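PDB 4PXE: ureidoglycolate hydrolase from Arabidopsis thaliana, which hydrolyses (S)-ureidoglycolate to glyoxylate, ammonium and carbon dioxide in purine breakdown, as a manganese-dependent homodimer of the peptidase M20 family. Local coordinates for residues Asp278-Val283 with Asp305-Asp310. Numbering follows the deposited sequence.
Sequences DTVGTV and DTRDID. With GLV (glyoxylic acid), chain E.
Val280 and Arg307 form a hydrogen-bonded antiparallel pair, their N-H and C=O groups bonded both ways at 3.0 Å (Val280 N to Arg307 O, Arg307 N to Val280 O). Thr282 and Asp305 repeat the pattern, and between them Gly281 faces Thr306 across a non-hydrogen-bonded pair. Thr306 OG1, anti to its own N (chi1 -169°), gives Val280 O a second donor at 2.8 Å. Val280, Thr282, Asp305 and Arg307 share one face of this hairpin. There the extended Arg307 chain passes Val280 CG2, and its guanidinium is held side-on by Asp305, with Arg307 NE 2.9 Å from Asp305 OD1 and Arg307 NH2 bonded to Asp305 OD2. The NH1/NH2 end grips the glyoxylate carboxylate through Arg307 NH1 to GLV O2 (2.8 Å) and NH2 to GLV O3 (2.7 Å), NH2 being shared with Asp305. Asp305 is thus a second-shell carboxylate, consistent with fixing the rotation of the substrate-binding Arg307. A leucine in place of Arg307 would probably leave the Asp305 and glyoxylate carboxylates without this cationic partner. At the end of the pairing, Thr279 OG1 donates to Asp308 OD2 from above the carboxylate plane at 2.7 Å, while Asp308 OD1 accepts from Asp310 N in an Asx turn. Helix 311-332 packs against Thr279 and Thr306, strand 222-239 flanks Thr306 and Asp308, and Arg253 of the second subunit hydrogen-bonds Thr282 OG1 within the dimerization region.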
loop_
_atom_site.group_PDB
_atom_site.type_symbol
_atom_site.label_atom_id
_atom_site.label_comp_id
_atom_site.label_asym_id
_atom_site.label_seq_id
_atom_site.Cartn_x
_atom_site.Cartn_y
_atom_site.Cartn_z
ATOM N N ASP A 278 -13.293 26.148 9.819
ATOM C CA ASP A 278 -13.147 26.091 8.369
ATOM C C ASP A 278 -11.834 25.461 7.907
ATOM O O ASP A 278 -11.633 25.238 6.713
ATOM C CB ASP A 278 -13.305 27.483 7.755
ATOM C CG ASP A 278 -14.704 28.020 7.915
ATOM O OD1 ASP A 278 -15.661 27.257 7.659
ATOM O OD2 ASP A 278 -14.846 29.191 8.321
ATOM N N THR A 279 -10.936 25.187 8.843
ATOM C CA THR A 279 -9.643 24.599 8.492
ATOM C C THR A 279 -9.741 23.079 8.485
ATOM O O THR A 279 -10.302 22.492 9.406
ATOM C CB THR A 279 -8.557 25.013 9.504
ATOM O OG1 THR A 279 -8.733 26.392 9.864
ATOM C CG2 THR A 279 -7.150 24.817 8.917
ATOM N N VAL A 280 -9.228 22.455 7.430
ATOM C CA VAL A 280 -9.176 20.993 7.386
ATOM C C VAL A 280 -7.791 20.492 6.985
ATOM O O VAL A 280 -7.040 21.183 6.290
ATOM C CB VAL A 280 -10.238 20.393 6.415
ATOM C CG1 VAL A 280 -11.655 20.670 6.919
ATOM C CG2 VAL A 280 -10.056 20.930 5.017
ATOM N N GLY A 281 -7.458 19.282 7.421
ATOM C CA GLY A 281 -6.233 18.640 6.981
ATOM C C GLY A 281 -6.373 17.144 7.149
ATOM O O GLY A 281 -7.030 16.682 8.073
ATOM N N THR A 282 -5.767 16.393 6.235
ATOM C CA THR A 282 -5.988 14.952 6.165
ATOM C C THR A 282 -4.727 14.267 5.664
ATOM O O THR A 282 -4.035 14.778 4.781
ATOM C CB THR A 282 -7.124 14.638 5.159
ATOM O OG1 THR A 282 -8.249 15.494 5.408
ATOM C CG2 THR A 282 -7.576 13.188 5.240
ATOM N N VAL A 283 -4.442 13.095 6.218
ATOM C CA VAL A 283 -3.488 12.185 5.608
ATOM C C VAL A 283 -4.271 11.017 5.009
ATOM O O VAL A 283 -4.662 10.092 5.713
ATOM C CB VAL A 283 -2.464 11.684 6.638
ATOM C CG1 VAL A 283 -1.498 10.688 5.993
ATOM C CG2 VAL A 283 -1.709 12.873 7.255
ATOM N N ASP A 305 -3.411 16.546 2.548
ATOM C CA ASP A 305 -4.317 17.518 1.942
ATOM C C ASP A 305 -4.639 18.523 3.040
ATOM O O ASP A 305 -4.967 18.138 4.152
ATOM C CB ASP A 305 -5.584 16.779 1.479
ATOM C CG ASP A 305 -6.641 17.702 0.914
ATOM O OD1 ASP A 305 -7.275 18.444 1.692
ATOM O OD2 ASP A 305 -6.859 17.654 -0.305
ATOM N N THR A 306 -4.532 19.819 2.753
ATOM C CA THR A 306 -4.954 20.808 3.748
ATOM C C THR A 306 -5.537 22.039 3.071
ATOM O O THR A 306 -5.072 22.455 2.009
ATOM C CB THR A 306 -3.827 21.162 4.765
ATOM O OG1 THR A 306 -4.366 21.933 5.851
ATOM C CG2 THR A 306 -2.674 21.900 4.107
ATOM N N ARG A 307 -6.601 22.577 3.665
ATOM C CA ARG A 307 -7.341 23.685 3.043
ATOM C C ARG A 307 -7.938 24.607 4.086
ATOM O O ARG A 307 -8.116 24.233 5.242
ATOM C CB ARG A 307 -8.497 23.174 2.154
ATOM C CG ARG A 307 -8.229 21.833 1.468
ATOM C CD ARG A 307 -9.412 21.370 0.656
ATOM N NE ARG A 307 -9.197 19.982 0.251
ATOM C CZ ARG A 307 -9.924 19.350 -0.665
ATOM N NH1 ARG A 307 -10.938 19.973 -1.264
ATOM N NH2 ARG A 307 -9.663 18.086 -0.973
ATOM N N ASP A 308 -8.267 25.826 3.644
ATOM C CA ASP A 308 -9.027 26.774 4.457
ATOM C C ASP A 308 -9.610 27.802 3.493
ATOM O O ASP A 308 -9.045 28.049 2.433
ATOM C CB ASP A 308 -8.110 27.464 5.483
ATOM C CG ASP A 308 -8.871 28.090 6.658
ATOM O OD1 ASP A 308 -9.978 28.659 6.461
ATOM O OD2 ASP A 308 -8.348 28.030 7.795
ATOM N N ILE A 309 -10.728 28.412 3.865
ATOM C CA ILE A 309 -11.254 29.525 3.083
ATOM C C ILE A 309 -10.304 30.717 3.223
ATOM O O ILE A 309 -10.154 31.512 2.294
ATOM C CB ILE A 309 -12.706 29.885 3.488
ATOM C CG1 ILE A 309 -13.279 30.966 2.556
ATOM C CG2 ILE A 309 -12.775 30.328 4.942
ATOM C CD1 ILE A 309 -13.238 30.613 1.072
ATOM N N ASP A 310 -9.629 30.795 4.372
ATOM C CA ASP A 310 -8.627 31.827 4.629
ATOM C C ASP A 310 -7.225 31.342 4.248
ATOM O O ASP A 310 -6.684 30.414 4.868
ATOM C CB ASP A 310 -8.655 32.237 6.099
ATOM C CG ASP A 310 -7.828 33.474 6.368
ATOM O OD1 ASP A 310 -6.609 33.340 6.568
ATOM O OD2 ASP A 310 -8.398 34.586 6.353
HETATM C C1 GLV E . -11.689 17.304 -5.350
HETATM O O1 GLV E . -12.412 18.216 -6.101
HETATM C C2 GLV E . -11.496 17.702 -3.929
HETATM O O2 GLV E . -11.996 18.801 -3.523
HETATM O O3 GLV E . -10.845 16.946 -3.148
HETATM O O HOH W 1 -8.088 18.004 4.355
#